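Local coordinates for nuclear inclusion protein A (Tobacco vein mottling virus, PDB 3MMG) that is a 3C-type viral protease, probably a cysteine peptidase, with the chymotrypsin-like double-barrel fold of clan PA, at residues S126-I131 and Q141-T145; K6-F11 and V156-G161; C17-L21 and L32-G36; T59-F64 and F91-P95. The protein carries 3 engineered substitutions. All blocks are in the same frame, centred on the assembly; numbering follows the deposited sequence. Where two conformers were deposited one is given.

Interaction 1. Residues S126-I131 and Q141-T145; sequences SESSHI and QHWIT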
loop_
_atom_site.group_PDB
_atom_site.type_symbol
_atom_site.label_atom_id
_atom_site.label_comp_id
_atom_site.label_asym_id
_atom_site.label_seq_id
_atom_site.Cartn_x
_atom_site.Cartn_y
_atom_site.Cartn_z
ATOM N N SER A 126 -1.499 -10.385 -10.677
ATOM C CA SER A 126 -1.163 -11.729 -10.186
ATOM C C SER A 126 -2.342 -12.678 -10.333
ATOM O O SER A 126 -3.437 -12.288 -10.762
ATOM C CB SER A 126 -0.815 -11.692 -8.698
ATOM O OG SER A 126 -1.991 -11.490 -7.910
ATOM N N GLU A 127 -2.118 -13.950 -9.962
ATOM C CA GLU A 127 -3.266 -14.861 -9.794
ATOM C C GLU A 127 -4.139 -14.358 -8.657
ATOM O O GLU A 127 -3.673 -13.630 -7.762
ATOM C CB GLU A 127 -2.773 -16.276 -9.444
ATOM C CG GLU A 127 -2.266 -17.083 -10.630
ATOM C CD GLU A 127 -2.151 -18.545 -10.265
ATOM O OE1 GLU A 127 -1.206 -18.908 -9.527
ATOM O OE2 GLU A 127 -3.011 -19.327 -10.713
ATOM N N SER A 128 -5.402 -14.777 -8.664
ATOM C CA SER A 128 -6.313 -14.357 -7.587
ATOM C C SER A 128 -6.134 -15.272 -6.384
ATOM O O SER A 128 -5.786 -16.450 -6.531
ATOM C CB SER A 128 -7.789 -14.367 -8.018
ATOM O OG SER A 128 -8.264 -15.684 -8.231
ATOM N N SER A 129 -6.429 -14.740 -5.205
ATOM C CA SER A 129 -6.275 -15.498 -3.971
ATOM C C SER A 129 -7.488 -15.392 -3.068
ATOM O O SER A 129 -8.138 -14.355 -2.987
ATOM C CB SER A 129 -5.066 -14.976 -3.193
ATOM O OG SER A 129 -4.874 -15.685 -1.966
ATOM N N HIS A 130 -7.757 -16.482 -2.363
ATOM C CA HIS A 130 -8.688 -16.447 -1.256
ATOM C C HIS A 130 -8.036 -15.646 -0.147
ATOM O O HIS A 130 -6.802 -15.479 -0.140
ATOM C CB HIS A 130 -9.001 -17.878 -0.786
ATOM C CG HIS A 130 -9.364 -18.777 -1.918
ATOM N ND1 HIS A 130 -10.506 -18.592 -2.674
ATOM C CD2 HIS A 130 -8.720 -19.835 -2.462
ATOM C CE1 HIS A 130 -10.559 -19.511 -3.620
ATOM N NE2 HIS A 130 -9.473 -20.260 -3.533
ATOM N N ILE A 131 -8.865 -15.138 0.767
ATOM C CA ILE A 131 -8.347 -14.329 1.896
ATOM C C ILE A 131 -8.941 -14.779 3.210
ATOM O O ILE A 131 -10.036 -15.367 3.230
ATOM C CB ILE A 131 -8.574 -12.831 1.676
ATOM C CG1 ILE A 131 -10.070 -12.503 1.525
ATOM C CG2 ILE A 131 -7.860 -12.401 0.358
ATOM C CD1 ILE A 131 -10.403 -10.988 1.494
ATOM N N GLN A 141 -4.799 -12.602 5.529
ATOM C CA GLN A 141 -3.874 -13.506 4.856
ATOM C C GLN A 141 -4.209 -13.633 3.355
ATOM O O GLN A 141 -5.393 -13.620 2.957
ATOM C CB GLN A 141 -3.900 -14.890 5.519
ATOM C CG GLN A 141 -2.772 -15.806 5.036
ATOM C CD GLN A 141 -2.694 -17.115 5.806
ATOM O OE1 GLN A 141 -3.488 -17.356 6.713
ATOM N NE2 GLN A 141 -1.729 -17.955 5.451
ATOM N N HIS A 142 -3.166 -13.757 2.537
ATOM C CA HIS A 142 -3.331 -14.097 1.129
ATOM C C HIS A 142 -2.205 -15.048 0.727
ATOM O O HIS A 142 -1.219 -15.213 1.470
ATOM C CB HIS A 142 -3.381 -12.818 0.235
ATOM C CG HIS A 142 -2.065 -12.105 0.097
ATOM N ND1 HIS A 142 -1.103 -12.499 -0.806
ATOM C CD2 HIS A 142 -1.573 -10.999 0.710
ATOM C CE1 HIS A 142 -0.061 -11.688 -0.723
ATOM N NE2 HIS A 142 -0.316 -10.773 0.194
ATOM N N TRP A 143 -2.380 -15.690 -0.429
ATOM C CA TRP A 143 -1.437 -16.703 -0.917
ATOM C C TRP A 143 -0.706 -16.358 -2.230
ATOM O O TRP A 143 -0.237 -17.267 -2.923
ATOM C CB TRP A 143 -2.133 -18.066 -1.007
ATOM C CG TRP A 143 -2.370 -18.661 0.371
ATOM C CD1 TRP A 143 -1.564 -19.557 1.026
ATOM C CD2 TRP A 143 -3.459 -18.373 1.264
ATOM N NE1 TRP A 143 -2.092 -19.848 2.266
ATOM C CE2 TRP A 143 -3.249 -19.131 2.439
ATOM C CE3 TRP A 143 -4.587 -17.548 1.187
ATOM C CZ2 TRP A 143 -4.142 -19.096 3.520
ATOM C CZ3 TRP A 143 -5.486 -17.514 2.270
ATOM C CH2 TRP A 143 -5.243 -18.282 3.422
ATOM N N ILE A 144 -0.587 -15.066 -2.543
ATOM C CA ILE A 144 0.085 -14.611 -3.769
ATOM C C ILE A 144 1.578 -14.473 -3.477
ATOM O O ILE A 144 1.967 -13.821 -2.511
ATOM C CB ILE A 144 -0.485 -13.252 -4.261
ATOM C CG1 ILE A 144 -2.004 -13.363 -4.508
ATOM C CG2 ILE A 144 0.276 -12.748 -5.536
ATOM C CD1 ILE A 144 -2.765 -12.029 -4.540
ATOM N N THR A 145 2.389 -15.108 -4.314
ATOM C CA THR A 145 3.852 -14.996 -4.241
ATOM C C THR A 145 4.307 -13.531 -4.232
ATOM O O THR A 145 3.913 -12.746 -5.098
ATOM C CB THR A 145 4.518 -15.777 -5.412
ATOM O OG1 THR A 145 4.263 -17.174 -5.247
ATOM C CG2 THR A 145 6.042 -15.527 -5.471
#
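Ser129 swings its hydroxyl to the far side of the CA–CB bond from its own nitrogen (chi1 180°), and this rotation carries OG across to the backbone of Trp143. The pair belongs to the beta hairpin of strands 121-133 and 139-142 in the closed six-stranded C-terminal barrel, near where its two strands stop running as a regular ladder. Trp143 N donates to Ser129 OG at 2.9 Å in a fairly straight bond (161°). The same OG passes its own proton to His130 O at 2.7 Å, within the carbonyl plane and on a lone pair, so one small hydroxyl both accepts and donates and its rotation is fixed. The indole then presents its rim to this pair: CE3 lies 3.3 Å from His130 O, near the ring plane, while CG of Gln141 sits over the rim of one face. Ile144 fills the other end of the contact. Its CG1 packs against Ser129 CB at 3.7 Å, and CG2 and CD1 both reach Ser126 OG, a hydroxyl already engaged with Glu127 O and with Met111 N of the adjoining strand. Behind them, His142 is pinned at both ring nitrogens, ND1 accepting from Ile144 N and NE2 bonded to His167. Beyond Ser129, Ile131 CA approaches Gln141 O to 3.2 Å in a CA-H...O contact.

Interaction 2. Residues K6-F11 and V156-G161; sequences KGVRDF and VSIIDG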
loop_
_atom_site.group_PDB
_atom_site.type_symbol
_atom_site.label_atom_id
_atom_site.label_comp_id
_atom_site.label_asym_id
_atom_site.label_seq_id
_atom_site.Cartn_x
_atom_site.Cartn_y
_atom_site.Cartn_z
ATOM N N LYS A 6 -14.154 -15.736 -12.259
ATOM C CA LYS A 6 -14.547 -14.485 -12.885
ATOM C C LYS A 6 -13.827 -14.307 -14.222
ATOM O O LYS A 6 -12.696 -14.759 -14.399
ATOM C CB LYS A 6 -14.189 -13.318 -11.974
ATOM C CG LYS A 6 -15.014 -13.264 -10.671
ATOM C CD LYS A 6 -16.494 -13.130 -10.970
ATOM C CE LYS A 6 -17.196 -12.482 -9.778
ATOM N NZ LYS A 6 -18.584 -12.033 -10.140
ATOM N N GLY A 7 -14.507 -13.620 -15.136
ATOM C CA GLY A 7 -13.991 -13.343 -16.480
ATOM C C GLY A 7 -12.980 -12.218 -16.516
ATOM O O GLY A 7 -12.534 -11.703 -15.479
ATOM N N VAL A 8 -12.629 -11.819 -17.730
ATOM C CA VAL A 8 -11.631 -10.742 -17.926
ATOM C C VAL A 8 -12.014 -9.416 -17.232
ATOM O O VAL A 8 -13.179 -9.010 -17.253
ATOM C CB VAL A 8 -11.326 -10.535 -19.449
ATOM C CG1 VAL A 8 -10.756 -11.857 -20.047
ATOM C CG2 VAL A 8 -12.571 -10.063 -20.250
ATOM N N ARG A 9 -11.029 -8.796 -16.579
ATOM C CA ARG A 9 -11.198 -7.517 -15.853
ATOM C C ARG A 9 -10.074 -6.566 -16.214
ATOM O O ARG A 9 -8.957 -7.010 -16.472
ATOM C CB ARG A 9 -11.205 -7.767 -14.320
ATOM C CG ARG A 9 -11.166 -6.502 -13.422
ATOM C CD ARG A 9 -11.504 -6.791 -11.942
ATOM N NE ARG A 9 -12.912 -7.121 -11.737
ATOM C CZ ARG A 9 -13.918 -6.247 -11.746
ATOM N NH1 ARG A 9 -13.705 -4.948 -11.936
ATOM N NH2 ARG A 9 -15.163 -6.685 -11.572
ATOM N N ASP A 10 -10.391 -5.264 -16.206
ATOM C CA ASP A 10 -9.440 -4.218 -16.533
ATOM C C ASP A 10 -8.832 -3.643 -15.263
ATOM O O ASP A 10 -9.514 -2.927 -14.509
ATOM C CB ASP A 10 -10.161 -3.097 -17.297
ATOM C CG ASP A 10 -9.195 -2.144 -18.021
ATOM O OD1 ASP A 10 -8.046 -1.997 -17.581
ATOM O OD2 ASP A 10 -9.592 -1.523 -19.041
ATOM N N PHE A 11 -7.552 -3.931 -15.028
ATOM C CA PHE A 11 -6.864 -3.396 -13.845
ATOM C C PHE A 11 -5.982 -2.195 -14.168
ATOM O O PHE A 11 -5.217 -1.696 -13.322
ATOM C CB PHE A 11 -5.978 -4.477 -13.196
ATOM C CG PHE A 11 -6.744 -5.668 -12.729
ATOM C CD1 PHE A 11 -6.867 -6.787 -13.539
ATOM C CD2 PHE A 11 -7.325 -5.671 -11.465
ATOM C CE1 PHE A 11 -7.577 -7.907 -13.076
ATOM C CE2 PHE A 11 -8.031 -6.778 -10.998
ATOM C CZ PHE A 11 -8.150 -7.887 -11.813
ATOM N N VAL A 156 -6.674 -6.144 -5.001
ATOM C CA VAL A 156 -7.862 -5.652 -5.696
ATOM C C VAL A 156 -8.926 -6.748 -5.735
ATOM O O VAL A 156 -8.630 -7.885 -6.104
ATOM C CB VAL A 156 -7.497 -5.205 -7.155
ATOM C CG1 VAL A 156 -8.737 -4.689 -7.896
ATOM C CG2 VAL A 156 -6.436 -4.112 -7.123
ATOM N N SER A 157 -10.157 -6.426 -5.359
ATOM C CA SER A 157 -11.228 -7.430 -5.422
ATOM C C SER A 157 -11.578 -7.805 -6.874
ATOM O O SER A 157 -11.731 -6.936 -7.730
ATOM C CB SER A 157 -12.502 -6.856 -4.787
ATOM O OG SER A 157 -13.589 -7.753 -5.021
ATOM N N ILE A 158 -11.711 -9.097 -7.143
ATOM C CA ILE A 158 -12.202 -9.517 -8.456
ATOM C C ILE A 158 -13.735 -9.503 -8.531
ATOM O O ILE A 158 -14.323 -9.801 -9.595
ATOM C CB ILE A 158 -11.612 -10.890 -8.885
ATOM C CG1 ILE A 158 -11.745 -11.946 -7.772
ATOM C CG2 ILE A 158 -10.168 -10.733 -9.241
ATOM C CD1 ILE A 158 -13.132 -12.542 -7.555
ATOM N N ILE A 159 -14.396 -9.144 -7.429
ATOM C CA ILE A 159 -15.857 -8.942 -7.452
ATOM C C ILE A 159 -16.214 -7.611 -8.130
ATOM O O ILE A 159 -17.018 -7.566 -9.062
ATOM C CB ILE A 159 -16.476 -8.982 -6.023
ATOM C CG1 ILE A 159 -16.078 -10.261 -5.250
ATOM C CG2 ILE A 159 -17.998 -8.827 -6.098
ATOM C CD1 ILE A 159 -16.481 -11.575 -5.921
ATOM N N ASP A 160 -15.595 -6.525 -7.669
ATOM C CA ASP A 160 -15.964 -5.182 -8.131
ATOM C C ASP A 160 -14.776 -4.263 -8.456
ATOM O O ASP A 160 -14.971 -3.058 -8.724
ATOM C CB ASP A 160 -16.877 -4.525 -7.085
ATOM C CG ASP A 160 -16.179 -4.300 -5.741
ATOM O OD1 ASP A 160 -14.961 -4.614 -5.603
ATOM O OD2 ASP A 160 -16.875 -3.854 -4.803
ATOM N N GLY A 161 -13.556 -4.816 -8.458
ATOM C CA GLY A 161 -12.357 -4.014 -8.756
ATOM C C GLY A 161 -11.966 -2.944 -7.738
ATOM O O GLY A 161 -11.088 -2.136 -8.003
HETATM O O HOH W 1 -13.487 -9.927 -12.091
#
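Arg9 meets residues 156-161 with the flat of its guanidinium, whose face lies over the peptide joining Asp160 to Gly161, with NH1 3.5 Å from Gly161 N. Both of those nitrogens are donors and cannot bond each other; NH2 does come within 3.2 Å of Ile159 O, but the angle is too poor for a hydrogen bond. The polar link is indirect: one water accepts from Arg9 NE at 2.9 Å and donates to Ile158 O at 2.6 Å. Apolar contacts flank it. Phe11 turns a ring edge to Val156, CE2 to CG1 at 3.8 Å. Lys6 lays CG against Ile158 CD1 at 3.7 Å, and the bend of its chain at chi2 (-60°) brings CE near Ile159 CD1.

A second layer sets these groups in place. CG of Arg9 itself rests over a face of the Phe11 ring, toward its rim. The opposing turn is braced internally by Gly161 N bonding Ser157 O at 2.9 Å and by an ST turn in which Ser157 OG accepts from Ile159 N; that hydroxyl is also bonded to Asp107, and Asp160 is salt-bridged to Arg101. The N-terminal arm is thus laid against the turn that follows strand 154-157 of the C-terminal barrel. With no direct hydrogen bond across it, the contact relies on van der Waals contact, a guanidinium face laid over a peptide, and a bridging water, chemistry that implies a modestly directional grip.

Interaction 3. Residues C17-L21 and L32-G36; sequences CVCLL and LFGIG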
loop_
_atom_site.group_PDB
_atom_site.type_symbol
_atom_site.label_atom_id
_atom_site.label_comp_id
_atom_site.label_asym_id
_atom_site.label_seq_id
_atom_site.Cartn_x
_atom_site.Cartn_y
_atom_site.Cartn_z
ATOM N N CYS A 17 -1.998 4.412 -11.243
ATOM C CA CYS A 17 -1.820 5.146 -9.994
ATOM C C CYS A 17 -0.792 4.528 -9.060
ATOM O O CYS A 17 -0.500 5.073 -8.002
ATOM C CB CYS A 17 -3.160 5.253 -9.274
ATOM S SG CYS A 17 -4.329 6.253 -10.233
ATOM N N VAL A 18 -0.212 3.395 -9.445
ATOM C CA VAL A 18 0.791 2.780 -8.606
ATOM C C VAL A 18 2.111 3.508 -8.797
ATOM O O VAL A 18 2.472 3.857 -9.934
ATOM C CB VAL A 18 0.929 1.274 -8.917
ATOM C CG1 VAL A 18 2.150 0.677 -8.203
ATOM C CG2 VAL A 18 -0.343 0.558 -8.497
ATOM N N CYS A 19 2.809 3.738 -7.680
ATOM C CA CYS A 19 4.103 4.447 -7.651
ATOM C C CYS A 19 5.207 3.531 -7.127
ATOM O O CYS A 19 4.938 2.556 -6.396
ATOM C CB CYS A 19 4.048 5.619 -6.674
ATOM S SG CYS A 19 2.726 6.808 -6.867
ATOM N N LEU A 20 6.447 3.867 -7.458
ATOM C CA LEU A 20 7.589 3.270 -6.761
ATOM C C LEU A 20 8.065 4.241 -5.696
ATOM O O LEU A 20 8.225 5.426 -5.965
ATOM C CB LEU A 20 8.756 2.935 -7.693
ATOM C CG LEU A 20 8.558 1.994 -8.878
ATOM C CD1 LEU A 20 9.853 1.915 -9.688
ATOM C CD2 LEU A 20 8.169 0.637 -8.417
ATOM N N LEU A 21 8.275 3.738 -4.483
ATOM C CA LEU A 21 8.740 4.566 -3.379
ATOM C C LEU A 21 10.126 4.096 -2.926
ATOM O O LEU A 21 10.332 2.915 -2.653
ATOM C CB LEU A 21 7.732 4.519 -2.217
ATOM C CG LEU A 21 6.284 4.882 -2.560
ATOM C CD1 LEU A 21 5.405 4.689 -1.321
ATOM C CD2 LEU A 21 6.189 6.286 -3.070
ATOM N N LEU A 32 9.566 0.242 -1.746
ATOM C CA LEU A 32 8.189 -0.251 -1.678
ATOM C C LEU A 32 7.369 0.326 -2.836
ATOM O O LEU A 32 7.897 1.063 -3.682
ATOM C CB LEU A 32 7.540 0.135 -0.325
ATOM C CG LEU A 32 8.182 -0.128 1.042
ATOM C CD1 LEU A 32 7.104 -0.129 2.130
ATOM C CD2 LEU A 32 8.906 -1.428 1.085
ATOM N N PHE A 33 6.088 -0.033 -2.875
ATOM C CA PHE A 33 5.134 0.586 -3.800
ATOM C C PHE A 33 4.179 1.467 -3.013
ATOM O O PHE A 33 4.031 1.303 -1.779
ATOM C CB PHE A 33 4.358 -0.500 -4.540
ATOM C CG PHE A 33 5.185 -1.250 -5.549
ATOM C CD1 PHE A 33 5.951 -2.350 -5.170
ATOM C CD2 PHE A 33 5.217 -0.816 -6.871
ATOM C CE1 PHE A 33 6.741 -3.043 -6.102
ATOM C CE2 PHE A 33 5.995 -1.503 -7.813
ATOM C CZ PHE A 33 6.749 -2.624 -7.421
ATOM N N GLY A 34 3.536 2.387 -3.722
ATOM C CA GLY A 34 2.469 3.202 -3.158
ATOM C C GLY A 34 1.333 3.391 -4.150
ATOM O O GLY A 34 1.414 2.946 -5.311
ATOM N N ILE A 35 0.274 4.044 -3.687
ATOM C CA ILE A 35 -0.880 4.386 -4.523
ATOM C C ILE A 35 -1.090 5.904 -4.529
ATOM O O ILE A 35 -1.266 6.491 -3.478
ATOM C CB ILE A 35 -2.171 3.723 -3.978
ATOM C CG1 ILE A 35 -1.983 2.210 -3.843
ATOM C CG2 ILE A 35 -3.395 4.050 -4.901
ATOM C CD1 ILE A 35 -3.100 1.493 -3.061
ATOM N N GLY A 36 -1.053 6.532 -5.694
ATOM C CA GLY A 36 -1.364 7.963 -5.796
ATOM C C GLY A 36 -2.854 8.232 -5.898
ATOM O O GLY A 36 -3.604 7.485 -6.545
#
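Cys19 and Gly34 form a hydrogen-bonded pair at the middle of a beta hairpin, Cys19 N to Gly34 O at 2.9 Å and Gly34 N to Cys19 O at 3.0 Å. The hairpin, of strands 18-25 and 28-37, lies in the N-terminal barrel of the chymotrypsin-like fold, and its two short segments run antiparallel with marked twist, their axes at 140°.

Further backbone bonds continue the ladder. Leu21 and Leu32 form the next such pair, with Leu21 N to Leu32 O at 2.8 Å, and Gly36 N adds a nearly straight bond (176°) to Cys17 O. Between them Val18 faces Ile35 and Leu20 faces Phe33 as non-hydrogen-bonded pairs, where CA-H...O contacts such as Phe33 CA to Cys19 O at 3.3 Å fill in.

Apolar packing differs on the two faces. On one, Phe33 lies alongside Leu20, with both side chains pointing the same way, though the exact closeness of the two is doubtful; Phe33 also meets Val18 CG1 through CD2 at 3.7 Å. On the other, Leu21 CD1 reaches diagonally across to the bare CA of Gly34 at 3.8 Å.

Leu21 packs on Ile57 and Ile41 of the neighbouring strands, and Leu32 touches His46 of a loop and the bound peptide. Leu20 meets Phe116 on strand 109-116, so its face looks toward the C-terminal barrel. In this buried setting, the regular ladder pairs main-chain polar groups that could otherwise be costly to bury, while the faces contribute hydrophobic cohesion.

Interaction 4. Residues T59-F64 and F91-P95; sequences TMHGEF and FPPFP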
loop_
_atom_site.group_PDB
_atom_site.type_symbol
_atom_site.label_atom_id
_atom_site.label_comp_id
_atom_site.label_asym_id
_atom_site.label_seq_id
_atom_site.Cartn_x
_atom_site.Cartn_y
_atom_site.Cartn_z
ATOM N N THR A 59 6.479 7.763 -10.765
ATOM C CA THR A 59 5.097 7.625 -11.217
ATOM C C THR A 59 5.019 7.548 -12.752
ATOM O O THR A 59 5.984 7.850 -13.440
ATOM C CB THR A 59 4.220 8.818 -10.751
ATOM O OG1 THR A 59 4.420 9.938 -11.628
ATOM C CG2 THR A 59 4.558 9.222 -9.336
ATOM N N MET A 60 3.847 7.227 -13.278
ATOM C CA MET A 60 3.686 7.179 -14.736
ATOM C C MET A 60 3.847 8.546 -15.384
ATOM O O MET A 60 4.081 8.623 -16.623
ATOM C CB MET A 60 2.327 6.557 -15.134
ATOM C CG MET A 60 1.115 7.395 -14.835
ATOM S SD MET A 60 -0.349 6.815 -15.730
ATOM C CE MET A 60 0.359 5.912 -17.058
ATOM N N HIS A 61 3.712 9.606 -14.576
ATOM C CA HIS A 61 3.756 10.980 -15.095
ATOM C C HIS A 61 4.954 11.792 -14.587
ATOM O O HIS A 61 4.992 13.025 -14.743
ATOM C CB HIS A 61 2.424 11.713 -14.869
ATOM C CG HIS A 61 2.044 11.887 -13.422
ATOM N ND1 HIS A 61 1.428 10.898 -12.681
ATOM C CD2 HIS A 61 2.138 12.961 -12.600
ATOM C CE1 HIS A 61 1.191 11.343 -11.456
ATOM N NE2 HIS A 61 1.604 12.597 -11.382
ATOM N N GLY A 62 5.927 11.104 -13.994
ATOM C CA GLY A 62 7.206 11.736 -13.680
ATOM C C GLY A 62 7.861 11.102 -12.475
ATOM O O GLY A 62 7.263 10.236 -11.814
ATOM N N GLU A 63 9.080 11.533 -12.186
ATOM C CA GLU A 63 9.843 11.025 -11.055
ATOM C C GLU A 63 10.221 12.201 -10.158
ATOM O O GLU A 63 10.807 13.181 -10.616
ATOM C CB GLU A 63 11.097 10.297 -11.541
ATOM C CG GLU A 63 11.945 9.708 -10.406
ATOM C CD GLU A 63 13.072 8.855 -10.942
ATOM O OE1 GLU A 63 12.824 8.008 -11.840
ATOM O OE2 GLU A 63 14.212 9.056 -10.480
ATOM N N PHE A 64 9.888 12.084 -8.881
ATOM C CA PHE A 64 9.893 13.237 -7.983
ATOM C C PHE A 64 10.732 12.950 -6.759
ATOM O O PHE A 64 10.385 12.103 -5.925
ATOM C CB PHE A 64 8.453 13.619 -7.631
ATOM C CG PHE A 64 7.593 13.830 -8.851
ATOM C CD1 PHE A 64 6.633 12.883 -9.234
ATOM C CD2 PHE A 64 7.809 14.927 -9.679
ATOM C CE1 PHE A 64 5.870 13.061 -10.410
ATOM C CE2 PHE A 64 7.049 15.107 -10.837
ATOM C CZ PHE A 64 6.089 14.180 -11.197
ATOM N N PHE A 91 4.159 19.091 -6.944
ATOM C CA PHE A 91 4.072 17.687 -7.328
ATOM C C PHE A 91 2.762 17.564 -8.095
ATOM O O PHE A 91 1.710 17.889 -7.551
ATOM C CB PHE A 91 4.014 16.845 -6.050
ATOM C CG PHE A 91 4.032 15.357 -6.298
ATOM C CD1 PHE A 91 5.170 14.612 -5.992
ATOM C CD2 PHE A 91 2.914 14.711 -6.822
ATOM C CE1 PHE A 91 5.191 13.217 -6.205
ATOM C CE2 PHE A 91 2.921 13.320 -7.058
ATOM C CZ PHE A 91 4.064 12.584 -6.744
ATOM N N PRO A 92 2.811 17.108 -9.371
ATOM C CA PRO A 92 1.604 17.029 -10.184
ATOM C C PRO A 92 0.679 15.916 -9.657
ATOM O O PRO A 92 1.116 14.778 -9.499
ATOM C CB PRO A 92 2.144 16.682 -11.586
ATOM C CG PRO A 92 3.415 16.001 -11.353
ATOM C CD PRO A 92 4.005 16.621 -10.096
ATOM N N PRO A 93 -0.574 16.255 -9.328
ATOM C CA PRO A 93 -1.432 15.243 -8.695
ATOM C C PRO A 93 -1.942 14.124 -9.596
ATOM O O PRO A 93 -1.962 14.253 -10.824
ATOM C CB PRO A 93 -2.630 16.051 -8.201
ATOM C CG PRO A 93 -2.670 17.239 -9.066
ATOM C CD PRO A 93 -1.242 17.564 -9.421
ATOM N N PHE A 94 -2.342 13.031 -8.949
ATOM C CA PHE A 94 -3.025 11.896 -9.581
ATOM C C PHE A 94 -4.528 12.204 -9.692
ATOM O O PHE A 94 -5.023 13.118 -9.027
ATOM C CB PHE A 94 -2.858 10.681 -8.667
ATOM C CG PHE A 94 -1.466 10.142 -8.614
ATOM C CD1 PHE A 94 -0.524 10.681 -7.720
ATOM C CD2 PHE A 94 -1.083 9.090 -9.452
ATOM C CE1 PHE A 94 0.783 10.146 -7.637
ATOM C CE2 PHE A 94 0.233 8.566 -9.404
ATOM C CZ PHE A 94 1.157 9.087 -8.512
ATOM N N PRO A 95 -5.264 11.420 -10.508
ATOM C CA PRO A 95 -6.723 11.486 -10.482
ATOM C C PRO A 95 -7.275 11.011 -9.135
ATOM O O PRO A 95 -6.503 10.583 -8.267
ATOM C CB PRO A 95 -7.144 10.540 -11.616
ATOM C CG PRO A 95 -6.003 9.672 -11.838
ATOM C CD PRO A 95 -4.779 10.444 -11.499
#
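His61 and Phe94 make a T-shaped pair: CE1 of the imidazole points over the centre of the phenyl ring, with the planes at 81° and the centroids 4.8 Å apart. This belongs to the close-packed side of the contact, where buried Thr59 also brings CG2 to Phe94 CZ at 3.5 Å. A second edge-to-face pair, more inclined at 50°, has the edge of Phe64 toward a face of Phe91, CD1 to CE1 at 3.4 Å. Pro92 wedges between His61 and Phe64, its CG 3.5 Å from His61 CD2 and 3.2 Å from Phe64 CZ.

Toward solvent the contact thins: Pro92 is itself partly exposed, and Pro93 beyond it is exposed and contributes little. The join is between the tight turn linking strands 54-59 and 62-68 of the N-terminal barrel and the proline-rich loop after strand 83-86. His61 reaches the loop because its CG sits between its own N and carbonyl carbon (chi1 62°), and NE2 donates to Pro92 O at 2.9 Å. Such a bond implies a proton on NE2, so one imidazole anchors the loop by a hydrogen bond and a CH-pi contact together.

The four contacts grade from core to surface. Interaction 3 is buried near the middle of the chain and is held by a regular strand ladder, whereas interactions 1, 2 and 4 are only partly buried and rely more on side chains. Interactions 3 and 4 share the N-terminal sheet and touch, Phe94 of one packing against the hairpin of the other at Gly36. Interactions 1 and 2 both reach the C-terminal barrel, their centres about 14 Å apart without touching; the first closes a hairpin locally, the second ties in the distant N-terminal arm. Hydroxyl bonding marks interaction 1, a bridging water and a guanidinium laid over a peptide interaction 2, and aromatic edges interaction 4.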